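Local coordinates for protein glycerophosphodiester phosphodiesterase (Parabacteroides distasonis, PDB 3NO3) that belongs to the glycerophosphodiester phosphodiesterase family, folds as a TIM barrel and carries a bound magnesium ion at an acidic metal site, at residues Met197-Trp202 with Gly217-Thr222; Ser156-Glu161 with Gly174-Tyr179; Asn56-Lys61 with Lys72-Ser77. All blocks are in the same frame, centred on the assembly; numbering follows the deposited sequence.

Contact 1. Residues Met197-Trp202 with Gly217-Thr222; sequences MTSNVW and GVDFIT
A water donates to both Met197 O and Asp219 OD2, and Thr198 lays its CB against the same carboxylate, whose side chain it crosses at about a right angle, and against the ring of Phe220, where Thr198 CB lies 4.0 Å from CE2. The carboxylate also takes the backbone of the next residue, for Ser199 N donates to Asp219 OD2 at 2.8 Å, on the anti side of the carboxylate and 18° out of its plane. Ser199 answers in kind: its OG, turned between its own N and carbonyl carbon (chi1 55°), accepts from Asp219 N at 3.2 Å, and its O accepts from Phe220 N. Asn200 points to the sheet face that also carries Phe220, and its end leans across to the partner strand: CG is anti to the backbone N (chi1 -174°), which brings OD1 2.8 Å from the hydroxyl donor Thr222 OG1, while CB meets the edge of the Phe220 ring. Val201 turns to the other face, and its CG1 packs against Ile221 CG1 at 3.9 Å and Val218 CG2 at 4.1 Å; Met213 of helix 207-216 touches Val201 and Val218, and Ile214 of the same helix touches Ile221. Val201 O accepts from Thr222 N at 2.8 Å. Trp202 closes the walk with CB against Thr222 CB, while its NE1 is bound to Asp176 O. Strand 198-202, helix 207-216 and strand 220-223 thus form a parallel beta-alpha-beta unit, the repeating element of a TIM barrel.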
HETATM    1  N   MSE A 197      -8.364  -7.269 -13.941  1.00 24.40           N
HETATM    2  CA  MSE A 197      -7.992  -6.646 -12.670  0.60 23.64           C
HETATM    3  C   MSE A 197      -6.708  -7.287 -12.189  1.00 22.61           C
HETATM    4  O   MSE A 197      -6.382  -8.364 -12.617  1.00 24.20           O
HETATM    5  CB  MSE A 197      -9.027  -6.911 -11.564  0.60 22.82           C
HETATM    6  CG  MSE A 197     -10.411  -7.095 -12.006  0.60 25.41           C
HETATM    7 SE   MSE A 197     -11.585  -7.421 -10.535  0.45 22.63          SE
HETATM    8  CE  MSE A 197     -11.498  -5.581  -9.881  0.60 17.17           C
ATOM      9  N   THR A 198      -6.038  -6.636 -11.255  1.00 21.49           N
ATOM     10  CA  THR A 198      -4.875  -7.214 -10.549  1.00 20.44           C
ATOM     11  C   THR A 198      -5.230  -7.906  -9.205  1.00 20.06           C
ATOM     12  O   THR A 198      -6.229  -7.572  -8.541  1.00 19.14           O
ATOM     13  CB  THR A 198      -3.765  -6.199 -10.334  1.00 19.80           C
ATOM     14  OG1 THR A 198      -4.218  -5.146  -9.465  1.00 17.94           O
ATOM     15  CG2 THR A 198      -3.329  -5.668 -11.684  1.00 18.77           C
ATOM     16  N   SER A 199      -4.402  -8.877  -8.834  1.00 20.63           N
ATOM     17  CA  SER A 199      -4.523  -9.558  -7.547  1.00 21.14           C
ATOM     18  C   SER A 199      -3.249  -9.272  -6.747  1.00 20.97           C
ATOM     19  O   SER A 199      -2.155  -9.371  -7.289  1.00 22.43           O
ATOM     20  CB  SER A 199      -4.726 -11.054  -7.757  1.00 20.76           C
ATOM     21  OG  SER A 199      -3.708 -11.606  -8.537  1.00 22.54           O
ATOM     22  N   ASN A 200      -3.405  -8.896  -5.486  1.00 20.62           N
ATOM     23  CA  ASN A 200      -2.278  -8.608  -4.556  1.00 19.34           C
ATOM     24  C   ASN A 200      -2.620  -9.361  -3.265  1.00 20.17           C
ATOM     25  O   ASN A 200      -3.817  -9.558  -2.956  1.00 18.91           O
ATOM     26  CB  ASN A 200      -2.172  -7.090  -4.388  1.00 19.78           C
ATOM     27  CG  ASN A 200      -0.965  -6.600  -3.561  1.00 19.30           C
ATOM     28  OD1 ASN A 200      -0.150  -7.359  -3.001  1.00 17.99           O
ATOM     29  ND2 ASN A 200      -0.863  -5.273  -3.509  1.00 16.73           N
ATOM     30  N   VAL A 201      -1.586  -9.867  -2.573  1.00 19.54           N
ATOM     31  CA  VAL A 201      -1.795 -10.627  -1.355  1.00 20.66           C
ATOM     32  C   VAL A 201      -0.871 -10.099  -0.244  1.00 20.50           C
ATOM     33  O   VAL A 201       0.274  -9.768  -0.514  1.00 19.68           O
ATOM     34  CB  VAL A 201      -1.610 -12.156  -1.591  1.00 21.98           C
ATOM     35  CG1 VAL A 201      -0.164 -12.523  -2.052  1.00 20.71           C
ATOM     36  CG2 VAL A 201      -2.033 -12.942  -0.355  1.00 22.39           C
ATOM     37  N   TRP A 202      -1.395 -10.011   0.984  1.00 20.79           N
ATOM     38  CA  TRP A 202      -0.635  -9.469   2.137  1.00 21.78           C
ATOM     39  C   TRP A 202      -0.801 -10.347   3.392  1.00 22.94           C
ATOM     40  O   TRP A 202      -1.752 -11.129   3.440  1.00 21.99           O
ATOM     41  CB  TRP A 202      -1.074  -8.025   2.463  1.00 21.39           C
ATOM     42  CG  TRP A 202      -2.537  -7.841   2.762  1.00 21.46           C
ATOM     43  CD1 TRP A 202      -3.519  -7.526   1.877  1.00 20.06           C
ATOM     44  CD2 TRP A 202      -3.180  -7.938   4.045  1.00 21.21           C
ATOM     45  NE1 TRP A 202      -4.724  -7.458   2.497  1.00 18.74           N
ATOM     46  CE2 TRP A 202      -4.551  -7.687   3.838  1.00 20.34           C
ATOM     47  CE3 TRP A 202      -2.724  -8.193   5.355  1.00 21.44           C
ATOM     48  CZ2 TRP A 202      -5.497  -7.710   4.887  1.00 23.20           C
ATOM     49  CZ3 TRP A 202      -3.663  -8.202   6.403  1.00 25.63           C
ATOM     50  CH2 TRP A 202      -5.034  -7.981   6.158  1.00 23.13           C
ATOM     51  N   GLY A 217      -0.649 -17.466  -9.091  1.00 31.62           N
ATOM     52  CA  GLY A 217      -0.538 -16.446 -10.127  1.00 31.16           C
ATOM     53  C   GLY A 217      -0.884 -15.022  -9.704  1.00 29.32           C
ATOM     54  O   GLY A 217      -1.297 -14.230 -10.557  1.00 29.57           O
ATOM     55  N   VAL A 218      -0.760 -14.686  -8.414  1.00 28.05           N
ATOM     56  CA  VAL A 218      -0.972 -13.309  -7.944  1.00 26.26           C
ATOM     57  C   VAL A 218      -0.065 -12.315  -8.676  1.00 25.54           C
ATOM     58  O   VAL A 218       1.101 -12.586  -8.902  1.00 26.44           O
ATOM     59  CB  VAL A 218      -0.766 -13.111  -6.397  1.00 25.73           C
ATOM     60  CG1 VAL A 218      -1.811 -13.897  -5.616  1.00 26.55           C
ATOM     61  CG2 VAL A 218       0.695 -13.511  -5.928  1.00 25.60           C
ATOM     62  N   ASP A 219      -0.609 -11.185  -9.089  1.00 24.83           N
ATOM     63  CA  ASP A 219       0.189 -10.155  -9.754  1.00 24.41           C
ATOM     64  C   ASP A 219       1.227  -9.577  -8.782  1.00 24.09           C
ATOM     65  O   ASP A 219       2.353  -9.272  -9.202  1.00 24.95           O
ATOM     66  CB  ASP A 219      -0.663  -8.991 -10.270  1.00 24.42           C
ATOM     67  CG  ASP A 219      -1.633  -9.414 -11.373  1.00 26.82           C
ATOM     68  OD1 ASP A 219      -1.232  -9.471 -12.542  1.00 30.76           O
ATOM     69  OD2 ASP A 219      -2.802  -9.664 -11.041  1.00 23.32           O
ATOM     70  N   PHE A 220       0.847  -9.415  -7.512  1.00 22.51           N
ATOM     71  CA  PHE A 220       1.739  -8.826  -6.497  1.00 22.68           C
ATOM     72  C   PHE A 220       1.742  -9.631  -5.216  1.00 22.54           C
ATOM     73  O   PHE A 220       0.730 -10.212  -4.844  1.00 22.47           O
ATOM     74  CB  PHE A 220       1.323  -7.385  -6.188  1.00 21.99           C
ATOM     75  CG  PHE A 220       1.196  -6.497  -7.401  1.00 22.67           C
ATOM     76  CD1 PHE A 220       2.315  -6.091  -8.088  1.00 25.55           C
ATOM     77  CD2 PHE A 220      -0.063  -6.028  -7.843  1.00 22.29           C
ATOM     78  CE1 PHE A 220       2.197  -5.268  -9.222  1.00 25.60           C
ATOM     79  CE2 PHE A 220      -0.168  -5.205  -8.942  1.00 22.31           C
ATOM     80  CZ  PHE A 220       0.946  -4.840  -9.644  1.00 24.46           C
ATOM     81  N   ILE A 221       2.903  -9.678  -4.566  1.00 22.57           N
ATOM     82  CA  ILE A 221       3.038 -10.145  -3.201  1.00 22.31           C
ATOM     83  C   ILE A 221       3.509  -8.959  -2.328  1.00 21.21           C
ATOM     84  O   ILE A 221       4.538  -8.355  -2.641  1.00 23.03           O
ATOM     85  CB  ILE A 221       4.035 -11.273  -3.096  1.00 22.04           C
ATOM     86  CG1 ILE A 221       3.439 -12.600  -3.625  1.00 24.54           C
ATOM     87  CG2 ILE A 221       4.462 -11.491  -1.638  1.00 22.32           C
ATOM     88  CD1 ILE A 221       4.513 -13.725  -3.676  1.00 24.41           C
ATOM     89  N   THR A 222       2.760  -8.668  -1.264  1.00 19.86           N
ATOM     90  CA  THR A 222       3.085  -7.640  -0.273  1.00 19.14           C
ATOM     91  C   THR A 222       3.725  -8.355   0.893  1.00 19.74           C
ATOM     92  O   THR A 222       3.130  -9.269   1.475  1.00 20.64           O
ATOM     93  CB  THR A 222       1.839  -6.833   0.165  1.00 19.08           C
ATOM     94  OG1 THR A 222       1.349  -6.110  -0.959  1.00 17.90           O
ATOM     95  CG2 THR A 222       2.177  -5.819   1.301  1.00 17.16           C
TER
HETATM   96  O   HOH W   1      -4.725 -10.492 -12.679  1.00 26.93           O

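Contact 2. Residues Ser156-Glu161 with Gly174-Tyr179; sequences SYLNGE and GLDYHY
Tyr177 slides its ring between the chain around Gly160 and Leu175, two residues earlier on its own strand. Gly160 CA sits 3.4 Å from the ring centroid and only 7° off the normal, a CH-pi contact over one face, while Leu175 CB occupies the opposite face. With CG anti to its carbonyl carbon (chi1 -78°), the tyrosine brings its edge to Tyr157 O, which lies 3.2 Å from CE1. At the far end of the ring, Tyr177 OH donates to Leu162 O and also meets the edge of the Tyr157 ring, 3.6 Å from CD2. Tyr157 in turn donates its own hydroxyl to the syn lone pair of Glu161 OE2, which ties the ring to the loop that follows it.

Asp176 is the second main residue. Its N donates to Tyr157 O at 3.0 Å, and its side chain runs beside Leu158, pointing the same way, with Leu158 CD2 3.5 Å from OD2. Ser156 comes next, its OG 3.5 Å from Gly174 CA, where the glycine has no side chain to compete for the space. A water links Leu158 O to His178 N, the N-cap of the following helix.

Strand 174-178 lies between strand 155-157 and strand 198-202, parallel to both, in the barrel sheet; Leu167 of helix 164-169 packs on Tyr157, Leu175 and Tyr177, whereas Ile136 of strand 133-137 meets Ser156, Leu158 and Asp176.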
ATOM      1  N   SER A 156      -7.410  -0.647  -5.228  1.00 15.99           N
ATOM      2  CA  SER A 156      -7.690  -2.006  -4.767  1.00 16.39           C
ATOM      3  C   SER A 156      -8.311  -2.027  -3.375  1.00 17.54           C
ATOM      4  O   SER A 156      -7.958  -1.213  -2.517  1.00 18.21           O
ATOM      5  CB  SER A 156      -6.461  -2.890  -4.804  1.00 17.05           C
ATOM      6  OG  SER A 156      -5.906  -2.874  -6.071  1.00 20.22           O
ATOM      7  N   TYR A 157      -9.219  -2.973  -3.147  1.00 17.12           N
ATOM      8  CA  TYR A 157      -9.867  -3.099  -1.856  1.00 16.83           C
ATOM      9  C   TYR A 157      -9.051  -4.022  -0.974  1.00 17.46           C
ATOM     10  O   TYR A 157      -8.587  -5.066  -1.456  1.00 18.29           O
ATOM     11  CB  TYR A 157     -11.233  -3.698  -2.048  1.00 17.37           C
ATOM     12  CG  TYR A 157     -12.174  -3.693  -0.887  1.00 16.57           C
ATOM     13  CD1 TYR A 157     -12.392  -2.539  -0.110  1.00 18.41           C
ATOM     14  CD2 TYR A 157     -12.963  -4.786  -0.634  1.00 20.89           C
ATOM     15  CE1 TYR A 157     -13.297  -2.529   0.899  1.00 20.06           C
ATOM     16  CE2 TYR A 157     -13.911  -4.775   0.365  1.00 21.83           C
ATOM     17  CZ  TYR A 157     -14.092  -3.642   1.113  1.00 23.81           C
ATOM     18  OH  TYR A 157     -15.007  -3.670   2.113  1.00 22.37           O
ATOM     19  N   LEU A 158      -8.923  -3.690   0.323  1.00 16.90           N
ATOM     20  CA  LEU A 158      -8.185  -4.526   1.277  1.00 17.07           C
ATOM     21  C   LEU A 158      -9.013  -5.501   2.116  1.00 18.34           C
ATOM     22  O   LEU A 158      -8.461  -6.429   2.666  1.00 18.51           O
ATOM     23  CB  LEU A 158      -7.347  -3.654   2.232  1.00 16.57           C
ATOM     24  CG  LEU A 158      -6.057  -3.064   1.669  1.00 16.04           C
ATOM     25  CD1 LEU A 158      -5.608  -1.921   2.622  1.00 14.07           C
ATOM     26  CD2 LEU A 158      -4.944  -4.122   1.518  1.00 16.06           C
ATOM     27  N   ASN A 159     -10.321  -5.302   2.237  1.00 18.68           N
ATOM     28  CA  ASN A 159     -11.036  -5.900   3.400  1.00 20.21           C
ATOM     29  C   ASN A 159     -11.458  -7.361   3.248  1.00 21.73           C
ATOM     30  O   ASN A 159     -11.758  -8.034   4.258  1.00 23.38           O
ATOM     31  CB  ASN A 159     -12.239  -5.037   3.754  1.00 20.04           C
ATOM     32  CG  ASN A 159     -12.750  -5.308   5.137  1.00 23.04           C
ATOM     33  OD1 ASN A 159     -12.004  -5.176   6.072  1.00 23.80           O
ATOM     34  ND2 ASN A 159     -14.021  -5.746   5.270  1.00 23.78           N
ATOM     35  N   GLY A 160     -11.511  -7.867   2.011  1.00 21.37           N
ATOM     36  CA  GLY A 160     -11.508  -9.303   1.792  1.00 22.57           C
ATOM     37  C   GLY A 160     -12.854  -9.972   1.519  1.00 23.79           C
ATOM     38  O   GLY A 160     -12.864 -11.166   1.208  1.00 25.13           O
ATOM     39  N   GLU A 161     -13.971  -9.238   1.557  1.00 23.62           N
ATOM     40  CA  GLU A 161     -15.292  -9.902   1.540  1.00 23.85           C
ATOM     41  C   GLU A 161     -16.008  -9.844   0.195  1.00 24.36           C
ATOM     42  O   GLU A 161     -16.991 -10.507   0.033  1.00 24.84           O
ATOM     43  CB  GLU A 161     -16.206  -9.385   2.681  1.00 24.41           C
ATOM     44  CG  GLU A 161     -16.940  -8.042   2.460  1.00 23.51           C
ATOM     45  CD  GLU A 161     -16.048  -6.806   2.554  1.00 22.31           C
ATOM     46  OE1 GLU A 161     -14.862  -6.918   2.944  1.00 24.49           O
ATOM     47  OE2 GLU A 161     -16.544  -5.698   2.246  1.00 24.57           O
ATOM     48  N   GLY A 174      -8.398  -3.698  -8.793  1.00 19.83           N
ATOM     49  CA  GLY A 174      -7.802  -4.876  -8.203  1.00 20.56           C
ATOM     50  C   GLY A 174      -8.308  -5.234  -6.812  1.00 19.62           C
ATOM     51  O   GLY A 174      -9.118  -4.520  -6.248  1.00 18.89           O
ATOM     52  N   LEU A 175      -7.901  -6.400  -6.322  1.00 19.83           N
ATOM     53  CA  LEU A 175      -8.021  -6.769  -4.932  1.00 19.58           C
ATOM     54  C   LEU A 175      -6.626  -6.856  -4.336  1.00 19.44           C
ATOM     55  O   LEU A 175      -5.643  -7.115  -5.042  1.00 19.65           O
ATOM     56  CB  LEU A 175      -8.758  -8.106  -4.754  1.00 20.21           C
ATOM     57  CG  LEU A 175      -8.259  -9.446  -5.270  1.00 22.45           C
ATOM     58  CD1 LEU A 175      -7.134 -10.054  -4.458  1.00 19.49           C
ATOM     59  CD2 LEU A 175      -9.509 -10.419  -5.343  1.00 22.18           C
ATOM     60  N   ASP A 176      -6.575  -6.645  -3.028  1.00 18.97           N
ATOM     61  CA  ASP A 176      -5.366  -6.736  -2.217  1.00 18.90           C
ATOM     62  C   ASP A 176      -5.788  -7.372  -0.886  1.00 19.30           C
ATOM     63  O   ASP A 176      -6.161  -6.680   0.052  1.00 18.63           O
ATOM     64  CB  ASP A 176      -4.765  -5.339  -2.065  1.00 18.35           C
ATOM     65  CG  ASP A 176      -3.439  -5.329  -1.419  1.00 16.88           C
ATOM     66  OD1 ASP A 176      -2.848  -6.386  -1.125  1.00 18.72           O
ATOM     67  OD2 ASP A 176      -2.908  -4.226  -1.294  1.00 15.55           O
ATOM     68  N   TYR A 177      -5.813  -8.700  -0.845  1.00 19.44           N
ATOM     69  CA  TYR A 177      -6.530  -9.432   0.190  1.00 20.13           C
ATOM     70  C   TYR A 177      -5.575 -10.274   1.044  1.00 21.13           C
ATOM     71  O   TYR A 177      -4.513 -10.690   0.574  1.00 20.95           O
ATOM     72  CB  TYR A 177      -7.582 -10.321  -0.453  1.00 20.41           C
ATOM     73  CG  TYR A 177      -8.886  -9.669  -0.918  1.00 20.67           C
ATOM     74  CD1 TYR A 177      -9.167  -8.282  -0.766  1.00 18.87           C
ATOM     75  CD2 TYR A 177      -9.900 -10.474  -1.447  1.00 20.81           C
ATOM     76  CE1 TYR A 177     -10.363  -7.762  -1.155  1.00 18.95           C
ATOM     77  CE2 TYR A 177     -11.137  -9.936  -1.815  1.00 20.94           C
ATOM     78  CZ  TYR A 177     -11.359  -8.584  -1.652  1.00 19.69           C
ATOM     79  OH  TYR A 177     -12.550  -8.065  -1.988  1.00 19.91           O
ATOM     80  N   HIS A 178      -5.966 -10.516   2.294  1.00 21.80           N
ATOM     81  CA  HIS A 178      -5.183 -11.361   3.206  1.00 22.87           C
ATOM     82  C   HIS A 178      -5.023 -12.757   2.609  1.00 23.27           C
ATOM     83  O   HIS A 178      -5.926 -13.264   1.973  1.00 22.73           O
ATOM     84  CB  HIS A 178      -5.836 -11.416   4.598  1.00 23.88           C
ATOM     85  CG  HIS A 178      -5.022 -12.132   5.632  1.00 27.53           C
ATOM     86  ND1 HIS A 178      -5.402 -13.347   6.154  1.00 30.13           N
ATOM     87  CD2 HIS A 178      -3.860 -11.804   6.247  1.00 30.15           C
ATOM     88  CE1 HIS A 178      -4.502 -13.740   7.043  1.00 33.33           C
ATOM     89  NE2 HIS A 178      -3.564 -12.814   7.128  1.00 31.34           N
ATOM     90  N   TYR A 179      -3.858 -13.366   2.781  1.00 23.57           N
ATOM     91  CA  TYR A 179      -3.623 -14.663   2.172  1.00 25.96           C
ATOM     92  C   TYR A 179      -4.684 -15.728   2.474  1.00 27.27           C
ATOM     93  O   TYR A 179      -5.001 -16.518   1.596  1.00 29.59           O
ATOM     94  CB  TYR A 179      -2.194 -15.184   2.449  1.00 26.52           C
ATOM     95  CG  TYR A 179      -1.850 -15.479   3.879  1.00 28.89           C
ATOM     96  CD1 TYR A 179      -2.137 -16.713   4.448  1.00 33.54           C
ATOM     97  CD2 TYR A 179      -1.143 -14.556   4.650  1.00 32.20           C
ATOM     98  CE1 TYR A 179      -1.756 -17.004   5.791  1.00 35.39           C
ATOM     99  CE2 TYR A 179      -0.770 -14.839   5.967  1.00 32.35           C
ATOM    100  CZ  TYR A 179      -1.096 -16.051   6.531  1.00 35.49           C
ATOM    101  OH  TYR A 179      -0.737 -16.310   7.831  1.00 42.47           O
TER
HETATM  102  O   HOH W   2      -4.257  -5.605  -6.732  1.00 23.06           O
HETATM  103  O   HOH W   3      -8.399  -9.170   3.186  1.00 19.64           O

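Contact 3. Residues Asn56-Lys61 with Lys72-Ser77; sequences NDIQGK and KDLQLS
Leu74 slides over Ile58 in the opposite direction, its CD1 resting 3.8 Å from Ile58 CG2 and its CB 4.0 Å from Ile58 CD1. The isoleucine is extended, with CG1 anti to the backbone N (chi1 178°), and this carries its CD1 out along the leucine to CB. Leu71 of helix 68-71 touches Ile58 as well, so the branched side chain is received by both the helix and the loop that follows it. Leu74 CD2 turns instead to Gln59, whose OE1 approaches to 3.5 Å.

Ile58 and Gln59 belong to a beta-hairpin: strands 57-58 and 61-62 are joined by a type I' turn from Ile58 to Lys61, closed by paired backbone bonds between those two residues. From this turn the Gln59 amide reaches the loop 72-77. NE2 donates to Gln75 O at 3.0 Å, lying in the carbonyl plane though with a bent N-H angle of 138°, and OE1 accepts from a water that itself accepts from Gln75 N. Both ends of the amide thereby engage the backbone of one residue, which should restrain its rotation. Lys61 adds its aliphatic stem, with CG 4.5 Å from Leu74 CD1, while its NZ donates to Glu70 O.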
ATOM      1  N   ASN A  56      -3.209   3.566  14.514  1.00 16.67           N
ATOM      2  CA  ASN A  56      -4.067   4.729  14.727  1.00 16.82           C
ATOM      3  C   ASN A  56      -3.566   5.630  15.858  1.00 15.79           C
ATOM      4  O   ASN A  56      -3.907   6.787  15.868  1.00 13.93           O
ATOM      5  CB  ASN A  56      -5.507   4.289  15.011  1.00 18.03           C
ATOM      6  CG  ASN A  56      -6.185   3.653  13.799  1.00 19.07           C
ATOM      7  OD1 ASN A  56      -6.062   4.123  12.674  1.00 22.62           O
ATOM      8  ND2 ASN A  56      -6.918   2.575  14.036  1.00 23.01           N
ATOM      9  N   ASP A  57      -2.725   5.104  16.762  1.00 15.90           N
ATOM     10  CA  ASP A  57      -2.189   5.834  17.910  1.00 16.94           C
ATOM     11  C   ASP A  57      -0.665   5.735  17.874  1.00 17.25           C
ATOM     12  O   ASP A  57      -0.148   4.665  17.608  1.00 17.05           O
ATOM     13  CB  ASP A  57      -2.688   5.205  19.203  1.00 17.84           C
ATOM     14  CG  ASP A  57      -4.201   5.149  19.270  1.00 20.45           C
ATOM     15  OD1 ASP A  57      -4.781   6.175  19.654  1.00 23.68           O
ATOM     16  OD2 ASP A  57      -4.810   4.116  18.887  1.00 25.28           O
ATOM     17  N   ILE A  58       0.001   6.846  18.155  1.00 16.74           N
ATOM     18  CA  ILE A  58       1.459   6.917  18.193  1.00 17.11           C
ATOM     19  C   ILE A  58       1.832   7.502  19.546  1.00 17.54           C
ATOM     20  O   ILE A  58       1.480   8.635  19.856  1.00 16.62           O
ATOM     21  CB  ILE A  58       2.060   7.734  16.984  1.00 16.57           C
ATOM     22  CG1 ILE A  58       3.619   7.807  17.106  1.00 19.25           C
ATOM     23  CG2 ILE A  58       1.390   9.113  16.831  1.00 14.69           C
ATOM     24  CD1 ILE A  58       4.322   8.548  15.974  1.00 20.37           C
ATOM     25  N   GLN A  59       2.508   6.710  20.382  1.00 18.86           N
ATOM     26  CA  GLN A  59       3.010   7.170  21.676  1.00 19.96           C
ATOM     27  C   GLN A  59       1.876   7.813  22.537  1.00 20.18           C
ATOM     28  O   GLN A  59       2.053   8.865  23.139  1.00 20.92           O
ATOM     29  CB  GLN A  59       4.228   8.081  21.479  1.00 20.28           C
ATOM     30  CG  GLN A  59       5.422   7.257  20.903  1.00 23.12           C
ATOM     31  CD  GLN A  59       6.457   8.099  20.195  1.00 23.12           C
ATOM     32  OE1 GLN A  59       6.888   9.139  20.727  1.00 23.64           O
ATOM     33  NE2 GLN A  59       6.918   7.629  19.023  1.00 19.64           N
ATOM     34  N   GLY A  60       0.717   7.170  22.549  1.00 19.11           N
ATOM     35  CA  GLY A  60      -0.448   7.634  23.298  1.00 19.76           C
ATOM     36  C   GLY A  60      -1.276   8.715  22.627  1.00 19.55           C
ATOM     37  O   GLY A  60      -2.275   9.147  23.226  1.00 20.86           O
ATOM     38  N   LYS A  61      -0.914   9.151  21.418  1.00 18.08           N
ATOM     39  CA  LYS A  61      -1.649  10.195  20.680  1.00 17.51           C
ATOM     40  C   LYS A  61      -2.460   9.581  19.551  1.00 17.50           C
ATOM     41  O   LYS A  61      -1.895   8.892  18.712  1.00 16.99           O
ATOM     42  CB  LYS A  61      -0.681  11.230  20.142  1.00 17.03           C
ATOM     43  CG  LYS A  61       0.137  11.896  21.294  1.00 21.95           C
ATOM     44  CD  LYS A  61       0.214  13.388  21.195  1.00 29.08           C
ATOM     45  CE  LYS A  61       1.187  14.001  22.266  1.00 34.15           C
ATOM     46  NZ  LYS A  61       1.809  15.330  21.816  1.00 36.00           N
ATOM     47  N   LYS A  72       4.278  16.340  15.616  1.00 16.82           N
ATOM     48  CA  LYS A  72       5.356  16.563  14.633  1.00 18.38           C
ATOM     49  C   LYS A  72       6.748  16.197  15.026  1.00 20.03           C
ATOM     50  O   LYS A  72       7.582  15.971  14.148  1.00 19.45           O
ATOM     51  CB  LYS A  72       5.393  18.023  14.160  1.00 17.99           C
ATOM     52  CG  LYS A  72       5.734  19.100  15.181  1.00 20.51           C
ATOM     53  CD  LYS A  72       5.536  20.537  14.533  1.00 25.89           C
ATOM     54  CE  LYS A  72       6.237  21.657  15.290  1.00 30.33           C
ATOM     55  NZ  LYS A  72       6.289  21.442  16.739  1.00 34.04           N
ATOM     56  N   ASP A  73       7.007  16.223  16.330  1.00 20.86           N
ATOM     57  CA  ASP A  73       8.301  15.922  16.842  1.00 22.48           C
ATOM     58  C   ASP A  73       8.424  14.487  17.386  1.00 21.78           C
ATOM     59  O   ASP A  73       9.505  14.116  17.827  1.00 22.31           O
ATOM     60  CB  ASP A  73       8.687  16.970  17.897  1.00 23.90           C
ATOM     61  CG  ASP A  73       8.912  18.361  17.274  1.00 27.70           C
ATOM     62  OD1 ASP A  73       9.495  18.476  16.145  1.00 27.76           O
ATOM     63  OD2 ASP A  73       8.457  19.319  17.915  1.00 34.60           O
ATOM     64  N   LEU A  74       7.369  13.682  17.293  1.00 20.49           N
ATOM     65  CA  LEU A  74       7.429  12.275  17.689  1.00 20.39           C
ATOM     66  C   LEU A  74       8.339  11.495  16.738  1.00 20.27           C
ATOM     67  O   LEU A  74       8.365  11.782  15.555  1.00 20.74           O
ATOM     68  CB  LEU A  74       6.039  11.657  17.771  1.00 19.22           C
ATOM     69  CG  LEU A  74       4.992  12.276  18.731  1.00 19.35           C
ATOM     70  CD1 LEU A  74       3.678  11.507  18.624  1.00 18.48           C
ATOM     71  CD2 LEU A  74       5.492  12.315  20.186  1.00 19.49           C
ATOM     72  N   GLN A  75       9.104  10.534  17.277  1.00 20.81           N
ATOM     73  CA  GLN A  75      10.119   9.816  16.506  0.50 20.93           C
ATOM     74  C   GLN A  75       9.740   8.387  16.183  1.00 20.90           C
ATOM     75  O   GLN A  75       9.027   7.746  16.948  1.00 21.49           O
ATOM     76  CB  GLN A  75      11.466   9.841  17.229  0.50 22.02           C
ATOM     77  CG  GLN A  75      12.198  11.149  17.037  0.50 22.52           C
ATOM     78  CD  GLN A  75      13.422  11.248  17.917  0.50 23.72           C
ATOM     79  OE1 GLN A  75      14.417  10.526  17.732  0.50 21.61           O
ATOM     80  NE2 GLN A  75      13.353  12.148  18.891  0.50 21.36           N
ATOM     81  N   LEU A  76      10.245   7.886  15.038  1.00 20.40           N
ATOM     82  CA  LEU A  76      10.072   6.524  14.608  1.00 19.83           C
ATOM     83  C   LEU A  76      11.097   5.654  15.315  1.00 21.82           C
ATOM     84  O   LEU A  76      11.966   6.177  15.996  1.00 21.73           O
ATOM     85  CB  LEU A  76      10.232   6.378  13.082  1.00 18.94           C
ATOM     86  CG  LEU A  76       9.346   7.286  12.207  1.00 16.72           C
ATOM     87  CD1 LEU A  76       9.408   6.844  10.757  1.00 13.47           C
ATOM     88  CD2 LEU A  76       7.883   7.320  12.755  1.00 14.94           C
ATOM     89  N   SER A  77      10.984   4.339  15.111  1.00 22.59           N
ATOM     90  CA  SER A  77      11.886   3.350  15.736  1.00 24.24           C
ATOM     91  C   SER A  77      13.356   3.526  15.405  1.00 25.20           C
ATOM     92  O   SER A  77      14.208   3.068  16.193  1.00 26.08           O
ATOM     93  CB  SER A  77      11.426   1.915  15.413  1.00 24.70           C
ATOM     94  OG  SER A  77      11.577   1.569  14.049  1.00 24.58           O
TER
HETATM   95  O   HOH W   4       9.208  10.084  20.034  1.00 19.59           O

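Contacts 1 and 2 are two parallel pairings in one barrel wall, separated by the pairing of strands 174-178 and 198-202, with centres 9 Å apart. They meet where those two strands adjoin: Asn200 N lies 2.9 Å from Leu175 O, a probable hydrogen bond. Both also approach the magnesium ion held by Glu39, Asp41 and Glu103, the side chain of Leu158 coming within about 6 Å and that of Thr222 within about 7 Å. The side chains of Leu158 and Trp202 each lie about 4 Å from a bound glycerol. Contact 3 stands apart at the surface, its centre 31 Å from that of contact 1 and 28 Å from that of contact 2.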